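Local coordinates for protein 6-carboxyhexanoate--coa ligase (PDB 5FLG) that belongs to the 6-carboxyhexanoate--CoA ligase family of enzymes and holds magnesium, pimelic acid and phosphoaminophosphonic acid-adenylate ester in this model, at residues A[85-88]-A[89-93]; A[134-137]-A[138-142]; A[155-158]-A[159-162]. All coordinates share one frame; numbering follows the deposited sequence.

Contact 1. Residues A[85-88]-A[89-93]; sequences EVSC and PEEGQ
The N-terminal cap of helix 89-102 forms here, with Cys-88 at the N-cap and Glu-91 folding back over Val-86 and Ser-87. The cap bond runs from Glu-91 N to Cys-88 SG over 3.4 Å. SG reaches this amide because its first torsion (chi1 75°) places it between the backbone N and the carbonyl carbon of Cys-88. Gly-92 N begins the regular helical bonding, donating to Cys-88 O at 3.1 Å.

The side chain of Glu-91 is extended and reaches back along the loop. It lies alongside Val-86, the two side chains pointing opposite ways. The carboxylate carbon Glu-91 CD rests 3.4 Å from Val-86 CB, and Glu-91 OE2 lies 3.7 Å from Val-86 CG1. The other valine methyl, Val-86 CG2, sits 4.0 Å from Gly-92 CA. Glu-91 OE1 accepts from Ser-87 N at 2.7 Å, with the N-H pointing almost straight at it (167°). The amide approaches from above the carboxylate plane, 43° out of it. Water 1 donates to Glu-91 OE2 at 2.9 Å.

The loop just before the helix is also tied to the fold, since Val-86 N bonds to Thr-216 OG1. This is a surface site, although Gly-92 is buried. A thiol is a softer acceptor than a hydroxyl or carboxylate, so the cap bond is probably modest in strength. The Glu-91 carboxylate lies in the first turn, where the helix end would favour its negative charge, and its bond to Ser-87 N fastens the incoming loop.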
ATOM      1  N   GLU A  85     -37.869  -1.765   9.745  1.00 35.32           N
ATOM      2  CA  GLU A  85     -37.669  -1.133  11.057  1.00 40.43           C
ATOM      3  C   GLU A  85     -37.996  -2.166  12.116  1.00 38.60           C
ATOM      4  O   GLU A  85     -39.081  -2.712  12.132  1.00 43.79           O
ATOM      5  CB  GLU A  85     -38.608   0.071  11.214  1.00 44.57           C
ATOM      6  CG  GLU A  85     -38.544   1.042  10.052  1.00 46.84           C
ATOM      7  CD  GLU A  85     -37.475   2.107  10.246  1.00 59.01           C
ATOM      8  OE1 GLU A  85     -36.971   2.247  11.378  1.00 62.61           O
ATOM      9  OE2 GLU A  85     -37.124   2.800   9.270  1.00 68.57           O
ATOM     10  N   VAL A  86     -37.055  -2.438  12.994  1.00 36.00           N
ATOM     11  CA  VAL A  86     -37.303  -3.324  14.095  1.00 37.19           C
ATOM     12  C   VAL A  86     -36.883  -2.623  15.380  1.00 37.15           C
ATOM     13  O   VAL A  86     -36.265  -1.570  15.340  1.00 43.15           O
ATOM     14  CB  VAL A  86     -36.538  -4.654  13.937  1.00 34.65           C
ATOM     15  CG1 VAL A  86     -37.025  -5.409  12.697  1.00 34.14           C
ATOM     16  CG2 VAL A  86     -35.046  -4.383  13.846  1.00 35.77           C
ATOM     17  N   SER A  87     -37.258  -3.180  16.520  1.00 40.09           N
ATOM     18  CA  SER A  87     -37.110  -2.480  17.792  1.00 39.12           C
ATOM     19  C   SER A  87     -35.940  -2.998  18.626  1.00 43.33           C
ATOM     20  O   SER A  87     -35.550  -2.376  19.616  1.00 50.75           O
ATOM     21  CB  SER A  87     -38.405  -2.644  18.562  1.00 40.19           C
ATOM     22  OG  SER A  87     -39.507  -2.415  17.695  1.00 45.65           O
ATOM     23  N   CYS A  88     -35.396  -4.147  18.249  1.00 39.59           N
ATOM     24  CA  CYS A  88     -34.245  -4.710  18.966  1.00 43.77           C
ATOM     25  C   CYS A  88     -33.536  -5.741  18.084  1.00 41.97           C
ATOM     26  O   CYS A  88     -34.125  -6.250  17.131  1.00 40.75           O
ATOM     27  CB  CYS A  88     -34.704  -5.383  20.267  1.00 45.49           C
ATOM     28  SG  CYS A  88     -35.506  -6.983  20.014  1.00 52.90           S
ATOM     29  N   PRO A  89     -32.319  -6.131  18.466  1.00 41.61           N
ATOM     30  CA  PRO A  89     -31.507  -7.033  17.662  1.00 39.34           C
ATOM     31  C   PRO A  89     -32.116  -8.410  17.500  1.00 39.73           C
ATOM     32  O   PRO A  89     -31.953  -9.018  16.458  1.00 38.86           O
ATOM     33  CB  PRO A  89     -30.196  -7.120  18.434  1.00 37.37           C
ATOM     34  CG  PRO A  89     -30.169  -5.885  19.271  1.00 42.45           C
ATOM     35  CD  PRO A  89     -31.584  -5.614  19.628  1.00 42.65           C
ATOM     36  N   GLU A  90     -32.780  -8.918  18.527  1.00 38.73           N
ATOM     37  CA  GLU A  90     -33.360 -10.262  18.447  1.00 42.27           C
ATOM     38  C   GLU A  90     -34.497 -10.278  17.439  1.00 36.21           C
ATOM     39  O   GLU A  90     -34.694 -11.264  16.724  1.00 35.95           O
ATOM     40  CB  GLU A  90     -33.876 -10.723  19.817  1.00 45.71           C
ATOM     41  CG  GLU A  90     -32.797 -10.797  20.896  1.00 57.18           C
ATOM     42  CD  GLU A  90     -32.428  -9.432  21.520  1.00 66.37           C
ATOM     43  OE1 GLU A  90     -33.120  -8.403  21.306  1.00 62.37           O
ATOM     44  OE2 GLU A  90     -31.403  -9.380  22.234  1.00 80.86           O
ATOM     45  N   GLU A  91     -35.261  -9.191  17.395  1.00 34.72           N
ATOM     46  CA  GLU A  91     -36.310  -9.063  16.390  1.00 36.06           C
ATOM     47  C   GLU A  91     -35.684  -9.017  15.005  1.00 34.89           C
ATOM     48  O   GLU A  91     -36.130  -9.710  14.102  1.00 35.21           O
ATOM     49  CB  GLU A  91     -37.156  -7.802  16.630  1.00 35.65           C
ATOM     50  CG  GLU A  91     -38.312  -7.659  15.652  1.00 38.02           C
ATOM     51  CD  GLU A  91     -38.989  -6.300  15.712  1.00 42.78           C
ATOM     52  OE1 GLU A  91     -38.629  -5.455  16.584  1.00 39.60           O
ATOM     53  OE2 GLU A  91     -39.895  -6.086  14.875  1.00 43.09           O
ATOM     54  N   GLY A  92     -34.602  -8.258  14.865  1.00 29.15           N
ATOM     55  CA  GLY A  92     -33.895  -8.161  13.580  1.00 30.99           C
ATOM     56  C   GLY A  92     -33.365  -9.494  13.096  1.00 30.02           C
ATOM     57  O   GLY A  92     -33.438  -9.801  11.909  1.00 28.48           O
ATOM     58  N   GLN A  93     -32.760 -10.249  14.001  1.00 31.77           N
ATOM     59  CA  GLN A  93     -32.080 -11.479  13.638  1.00 30.33           C
ATOM     60  C   GLN A  93     -33.104 -12.516  13.160  1.00 32.19           C
ATOM     61  O   GLN A  93     -32.852 -13.295  12.236  1.00 34.67           O
ATOM     62  CB  GLN A  93     -31.270 -12.025  14.824  1.00 32.20           C
ATOM     63  CG  GLN A  93     -29.925 -11.356  15.066  1.00 34.46           C
ATOM     64  CD  GLN A  93     -28.997 -11.392  13.852  1.00 37.30           C
ATOM     65  OE1 GLN A  93     -29.127 -12.235  12.955  1.00 40.97           O
ATOM     66  NE2 GLN A  93     -28.088 -10.441  13.791  1.00 32.11           N
TER
HETATM   67  O   HOH W   1     -40.777  -3.604  16.021  1.00 38.68           O

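Contact 2. Residues A[134-137]-A[138-142]; sequences GKRM and DQTKE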
ATOM      1  N   GLY A 134     -23.687 -27.674   3.827  1.00 43.34           N
ATOM      2  CA  GLY A 134     -23.926 -27.014   5.128  1.00 40.76           C
ATOM      3  C   GLY A 134     -22.645 -26.680   5.888  1.00 35.33           C
ATOM      4  O   GLY A 134     -22.647 -26.616   7.104  1.00 38.26           O
ATOM      5  N   LYS A 135     -21.586 -26.380   5.151  1.00 33.24           N
ATOM      6  CA  LYS A 135     -20.264 -26.106   5.714  1.00 41.18           C
ATOM      7  C   LYS A 135     -19.646 -24.897   5.004  1.00 38.85           C
ATOM      8  O   LYS A 135     -19.917 -24.660   3.835  1.00 40.10           O
ATOM      9  CB  LYS A 135     -19.295 -27.278   5.474  1.00 44.77           C
ATOM     10  CG  LYS A 135     -19.753 -28.644   5.962  1.00 56.15           C
ATOM     11  CD  LYS A 135     -18.731 -29.702   5.541  1.00 60.99           C
ATOM     12  CE  LYS A 135     -19.143 -31.117   5.916  1.00 65.20           C
ATOM     13  NZ  LYS A 135     -19.855 -31.160   7.225  1.00 68.40           N
ATOM     14  N   ARG A 136     -18.659 -24.300   5.650  1.00 34.62           N
ATOM     15  CA  ARG A 136     -17.835 -23.271   5.060  1.00 35.46           C
ATOM     16  C   ARG A 136     -17.047 -23.846   3.904  1.00 35.96           C
ATOM     17  O   ARG A 136     -16.531 -24.940   3.972  1.00 40.93           O
ATOM     18  CB  ARG A 136     -16.884 -22.675   6.082  1.00 31.85           C
ATOM     19  CG  ARG A 136     -15.992 -21.584   5.512  1.00 31.60           C
ATOM     20  CD  ARG A 136     -15.297 -20.788   6.615  1.00 30.85           C
ATOM     21  NE  ARG A 136     -14.478 -19.740   6.012  1.00 34.60           N
ATOM     22  CZ  ARG A 136     -13.666 -18.922   6.679  1.00 33.68           C
ATOM     23  NH1 ARG A 136     -13.530 -19.036   7.978  1.00 31.22           N
ATOM     24  NH2 ARG A 136     -12.948 -18.025   6.020  1.00 34.94           N
ATOM     25  N   MET A 137     -16.908 -23.064   2.859  1.00 32.79           N
ATOM     26  CA  MET A 137     -16.516 -23.577   1.567  1.00 39.29           C
ATOM     27  C   MET A 137     -15.156 -22.989   1.193  1.00 34.10           C
ATOM     28  O   MET A 137     -14.314 -23.656   0.642  1.00 36.56           O
ATOM     29  CB  MET A 137     -17.614 -23.159   0.580  1.00 48.80           C
ATOM     30  CG  MET A 137     -17.504 -23.651  -0.838  1.00 57.18           C
ATOM     31  SD  MET A 137     -18.863 -22.912  -1.782  1.00 65.20           S
ATOM     32  CE  MET A 137     -18.970 -24.084  -3.145  1.00 68.55           C
ATOM     33  N   ASP A 138     -14.898 -21.740   1.554  1.00 37.03           N
ATOM     34  CA  ASP A 138     -13.592 -21.170   1.274  1.00 33.32           C
ATOM     35  C   ASP A 138     -12.581 -21.624   2.304  1.00 33.46           C
ATOM     36  O   ASP A 138     -12.919 -21.917   3.457  1.00 34.57           O
ATOM     37  CB  ASP A 138     -13.661 -19.648   1.264  1.00 35.60           C
ATOM     38  CG  ASP A 138     -13.853 -19.064   2.641  1.00 32.59           C
ATOM     39  OD1 ASP A 138     -14.965 -19.177   3.176  1.00 31.51           O
ATOM     40  OD2 ASP A 138     -12.858 -18.614   3.248  1.00 35.98           O
ATOM     41  N   GLN A 139     -11.323 -21.532   1.919  1.00 37.08           N
ATOM     42  CA  GLN A 139     -10.236 -21.947   2.763  1.00 41.51           C
ATOM     43  C   GLN A 139      -9.350 -20.768   3.138  1.00 41.65           C
ATOM     44  O   GLN A 139      -8.207 -20.958   3.508  1.00 44.73           O
ATOM     45  CB  GLN A 139      -9.442 -23.023   2.052  1.00 44.31           C
ATOM     46  CG  GLN A 139     -10.278 -24.271   1.777  1.00 53.66           C
ATOM     47  CD  GLN A 139      -9.623 -25.218   0.787  1.00 64.31           C
ATOM     48  OE1 GLN A 139      -8.432 -25.507   0.887  1.00 69.51           O
ATOM     49  NE2 GLN A 139     -10.393 -25.692  -0.191  1.00 68.52           N
ATOM     50  N   THR A 140      -9.933 -19.583   3.259  1.00 39.45           N
ATOM     51  CA  THR A 140      -9.140 -18.398   3.608  1.00 39.83           C
ATOM     52  C   THR A 140      -8.990 -18.139   5.108  1.00 39.80           C
ATOM     53  O   THR A 140      -8.396 -17.148   5.489  1.00 41.34           O
ATOM     54  CB  THR A 140      -9.768 -17.121   3.009  1.00 41.39           C
ATOM     55  OG1 THR A 140     -11.045 -16.863   3.623  1.00 39.64           O
ATOM     56  CG2 THR A 140      -9.931 -17.283   1.529  1.00 38.32           C
ATOM     57  N   LYS A 141      -9.672 -18.910   5.945  1.00 41.38           N
ATOM     58  CA  LYS A 141      -9.552 -18.743   7.388  1.00 41.96           C
ATOM     59  C   LYS A 141      -9.840 -17.296   7.814  1.00 42.14           C
ATOM     60  O   LYS A 141     -10.897 -16.773   7.470  1.00 42.22           O
ATOM     61  CB  LYS A 141      -8.160 -19.182   7.851  1.00 49.30           C
ATOM     62  CG  LYS A 141      -7.749 -20.554   7.356  1.00 54.40           C
ATOM     63  CD  LYS A 141      -6.512 -21.039   8.094  1.00 64.12           C
ATOM     64  CE  LYS A 141      -6.316 -22.543   7.946  1.00 65.98           C
ATOM     65  NZ  LYS A 141      -5.414 -23.076   9.007  1.00 70.20           N
ATOM     66  N   GLU A 142      -8.948 -16.661   8.591  1.00 38.87           N
ATOM     67  CA  GLU A 142      -9.256 -15.344   9.178  1.00 37.98           C
ATOM     68  C   GLU A 142      -9.223 -14.270   8.126  1.00 38.41           C
ATOM     69  O   GLU A 142      -9.524 -13.102   8.404  1.00 35.48           O
ATOM     70  CB  GLU A 142      -8.282 -14.933  10.306  1.00 42.81           C
ATOM     71  CG  GLU A 142      -8.426 -15.722  11.610  1.00 47.78           C
ATOM     72  CD  GLU A 142      -9.866 -15.875  12.085  1.00 54.24           C
ATOM     73  OE1 GLU A 142     -10.428 -14.913  12.673  1.00 62.24           O
ATOM     74  OE2 GLU A 142     -10.396 -17.004  11.989  1.00 58.84           O
TER
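Arg-136 reaches from the short, weakly bonded strand around 135-136, at the edge of the mixed sheet within this chain, to Asp-138, whose carboxylate forms an Asx turn in the following loop. From CB the arginine is fully extended. CG stands anti to the backbone N (chi1 -180°), and the chain stays straight to NE, which carries the guanidinium out beside the loop. Arg-136 CG lies 3.5 Å from Asp-138 OD1, and Arg-136 CD passes the same oxygen at 3.8 Å. Arg-136 NE then donates to Asp-138 OD1 at 2.9 Å, nearly in the plane of the guanidinium. Arg-136 NH2 donates to Asp-138 OD2 at 2.8 Å, using the syn lone pair of that oxygen.

The result is a side-on salt bridge, with one nitrogen to each carboxylate oxygen. The two flat groups are not coplanar; their planes stand 44° apart. Arg-136 NH2 has a second acceptor, Lys-141 O of the backbone, at 2.8 Å. That bond lies in the carbonyl plane, on a lone pair of Lys-141 O. Arg-136 NH2 therefore bridges the carboxylate that starts the Asx turn and the backbone oxygen of Lys-141, just past it. These bonds restrict rotation of the guanidinium.

Asp-138 is buried, and both of its oxygens have more than one donor. OD1 also accepts from Leu-128 N of neighbouring strand 127-130, which anchors the turn to the sheet. The Asx bond itself runs from Thr-140 N to Asp-138 OD2 over 3.1 Å, meeting that oxygen on its anti side and 31° out of the carboxylate plane.

Contact 3. Residues A[155-158]-A[159-162]; sequences ANFE and KWAL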
ATOM      1  N   ALA A 155     -22.050  10.987  -7.263  1.00 28.32           N
ATOM      2  CA  ALA A 155     -23.121  11.873  -7.742  1.00 33.15           C
ATOM      3  C   ALA A 155     -24.373  11.062  -8.063  1.00 30.39           C
ATOM      4  O   ALA A 155     -25.504  11.403  -7.676  1.00 30.61           O
ATOM      5  CB  ALA A 155     -22.633  12.635  -8.972  1.00 35.74           C
ATOM      6  N   ASN A 156     -24.150   9.872  -8.610  1.00 32.56           N
ATOM      7  CA  ASN A 156     -25.274   8.995  -8.943  1.00 27.41           C
ATOM      8  C   ASN A 156     -25.838   8.384  -7.663  1.00 23.75           C
ATOM      9  O   ASN A 156     -27.029   8.414  -7.427  1.00 27.04           O
ATOM     10  CB  ASN A 156     -24.793   7.958  -9.955  1.00 27.71           C
ATOM     11  CG  ASN A 156     -25.871   6.946 -10.325  1.00 29.07           C
ATOM     12  OD1 ASN A 156     -26.108   6.036  -9.564  1.00 28.11           O
ATOM     13  ND2 ASN A 156     -26.713   7.313 -11.261  1.00 29.93           N
ATOM     14  N   PHE A 157     -24.976   8.048  -6.720  1.00 27.80           N
ATOM     15  CA  PHE A 157     -25.456   7.586  -5.422  1.00 26.89           C
ATOM     16  C   PHE A 157     -26.304   8.600  -4.673  1.00 27.56           C
ATOM     17  O   PHE A 157     -27.362   8.263  -4.127  1.00 27.46           O
ATOM     18  CB  PHE A 157     -24.289   7.184  -4.516  1.00 25.62           C
ATOM     19  CG  PHE A 157     -24.706   6.882  -3.106  1.00 26.48           C
ATOM     20  CD1 PHE A 157     -25.391   5.713  -2.809  1.00 28.70           C
ATOM     21  CD2 PHE A 157     -24.359   7.736  -2.051  1.00 30.81           C
ATOM     22  CE1 PHE A 157     -25.898   5.493  -1.533  1.00 28.08           C
ATOM     23  CE2 PHE A 157     -24.796   7.484  -0.763  1.00 29.90           C
ATOM     24  CZ  PHE A 157     -25.541   6.337  -0.497  1.00 32.10           C
ATOM     25  N   GLU A 158     -25.873   9.857  -4.643  1.00 32.00           N
ATOM     26  CA  GLU A 158     -26.667  10.874  -3.938  1.00 33.48           C
ATOM     27  C   GLU A 158     -28.056  11.022  -4.551  1.00 30.65           C
ATOM     28  O   GLU A 158     -29.075  11.102  -3.839  1.00 29.73           O
ATOM     29  CB  GLU A 158     -25.937  12.217  -3.970  1.00 38.88           C
ATOM     30  CG  GLU A 158     -24.689  12.274  -3.094  1.00 45.92           C
ATOM     31  CD  GLU A 158     -24.968  12.675  -1.638  1.00 55.01           C
ATOM     32  OE1 GLU A 158     -25.901  13.478  -1.393  1.00 72.14           O
ATOM     33  OE2 GLU A 158     -24.245  12.207  -0.719  1.00 58.80           O
ATOM     34  N   LYS A 159     -28.118  10.975  -5.868  1.00 32.81           N
ATOM     35  CA  LYS A 159     -29.408  11.002  -6.547  1.00 38.24           C
ATOM     36  C   LYS A 159     -30.258   9.799  -6.180  1.00 38.96           C
ATOM     37  O   LYS A 159     -31.408   9.946  -5.748  1.00 34.42           O
ATOM     38  CB  LYS A 159     -29.207  11.034  -8.053  1.00 41.60           C
ATOM     39  CG  LYS A 159     -30.448  11.470  -8.783  1.00 50.12           C
ATOM     40  CD  LYS A 159     -30.144  12.133 -10.118  1.00 59.26           C
ATOM     41  CE  LYS A 159     -31.371  12.902 -10.590  1.00 66.34           C
ATOM     42  NZ  LYS A 159     -31.161  13.599 -11.891  1.00 74.52           N
ATOM     43  N   TRP A 160     -29.641   8.617  -6.178  1.00 34.92           N
ATOM     44  CA  TRP A 160     -30.365   7.422  -5.758  1.00 32.63           C
ATOM     45  C   TRP A 160     -30.897   7.521  -4.323  1.00 31.03           C
ATOM     46  O   TRP A 160     -32.043   7.183  -4.027  1.00 30.14           O
ATOM     47  CB  TRP A 160     -29.472   6.180  -5.904  1.00 34.71           C
ATOM     48  CG  TRP A 160     -30.069   4.999  -5.280  1.00 31.44           C
ATOM     49  CD1 TRP A 160     -30.822   4.033  -5.896  1.00 38.37           C
ATOM     50  CD2 TRP A 160     -29.923   4.596  -3.932  1.00 30.10           C
ATOM     51  NE1 TRP A 160     -31.229   3.097  -4.974  1.00 32.79           N
ATOM     52  CE2 TRP A 160     -30.668   3.405  -3.767  1.00 33.67           C
ATOM     53  CE3 TRP A 160     -29.265   5.139  -2.826  1.00 30.62           C
ATOM     54  CZ2 TRP A 160     -30.741   2.738  -2.563  1.00 36.29           C
ATOM     55  CZ3 TRP A 160     -29.370   4.493  -1.614  1.00 34.55           C
ATOM     56  CH2 TRP A 160     -30.080   3.290  -1.492  1.00 38.02           C
ATOM     57  N   ALA A 161     -30.092   8.040  -3.415  1.00 31.82           N
ATOM     58  CA  ALA A 161     -30.522   8.072  -2.038  1.00 30.39           C
ATOM     59  C   ALA A 161     -31.676   9.048  -1.826  1.00 30.74           C
ATOM     60  O   ALA A 161     -32.613   8.782  -1.081  1.00 30.01           O
ATOM     61  CB  ALA A 161     -29.359   8.437  -1.151  1.00 32.66           C
ATOM     62  N   LEU A 162     -31.655  10.132  -2.569  1.00 33.81           N
ATOM     63  CA  LEU A 162     -32.753  11.103  -2.521  1.00 41.08           C
ATOM     64  C   LEU A 162     -34.038  10.438  -2.970  1.00 38.86           C
ATOM     65  O   LEU A 162     -35.006  10.384  -2.222  1.00 41.57           O
ATOM     66  CB  LEU A 162     -32.444  12.291  -3.436  1.00 41.54           C
ATOM     67  CG  LEU A 162     -33.426  13.464  -3.418  1.00 44.47           C
ATOM     68  CD1 LEU A 162     -33.853  13.824  -2.005  1.00 46.87           C
ATOM     69  CD2 LEU A 162     -32.783  14.657  -4.100  1.00 48.51           C
TER
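Four successive i to i+4 bonds join residues 155-158 to 159-162 as regular alpha helix, from Lys-159 N to Ala-155 O at 3.2 Å through to Leu-162 N on Glu-158 O at 3.0 Å. Between them, Ala-161 N donates to Phe-157 O at 2.8 Å, close to the line of the carbonyl bond.

Three residues apart, Phe-157 and Trp-160 share a face of the helix and carry the side-chain contact. In both, CG is anti to the backbone N (chi1 172° and 170°), which turns the rings alongside each other. Phe-157 CE1 meets Trp-160 CZ3 at 3.6 Å. The planes are 24° from parallel, but the rings are strongly offset, with little of one lying over the other. The phenyl of Phe-157 and the six-membered ring of Trp-160 have centroids 5.6 Å apart.

This face of helix 154-164 turns inward. Phe-157 touches Lys-173 and Trp-160 touches Leu-176, both on helix 170-184. Trp-152 and Trp-254 extend the aromatic cluster: Trp-152 meets Phe-157 edge-to-face, and Trp-254 meets Trp-160 in the same way. The side chain of Trp-160 is about 8 Å from bound pimelic acid.

Ala-161 CB approaches the phenyl from the next position, 4.4 Å from Phe-157 CZ. Phe-157 O lies in the indole plane, at the ring edge, 3.9 Å from Trp-160 CE3. Asn-156 OD1 accepts from Trp-152 NE1 and Trp-254 N.

Along the chain the three contacts follow in series; none nests in or crosses another. Contact 1 comes first, where the loop after strand 81-84, an outer strand of the mixed sheet, enters helix 89-102. Contact 2 closes the turn that leaves strand 135-136, at the other edge of the same sheet. Contact 3 closes no loop; it lies within helix 154-164, beyond strand 150-151 of the small parallel sheet, and its aromatic face packs that helix against helix 170-184. The nearest atoms of contacts 1 and 3 are about 13 Å apart. Contacts 2 and 3 lie on opposite sides of the chain's centre.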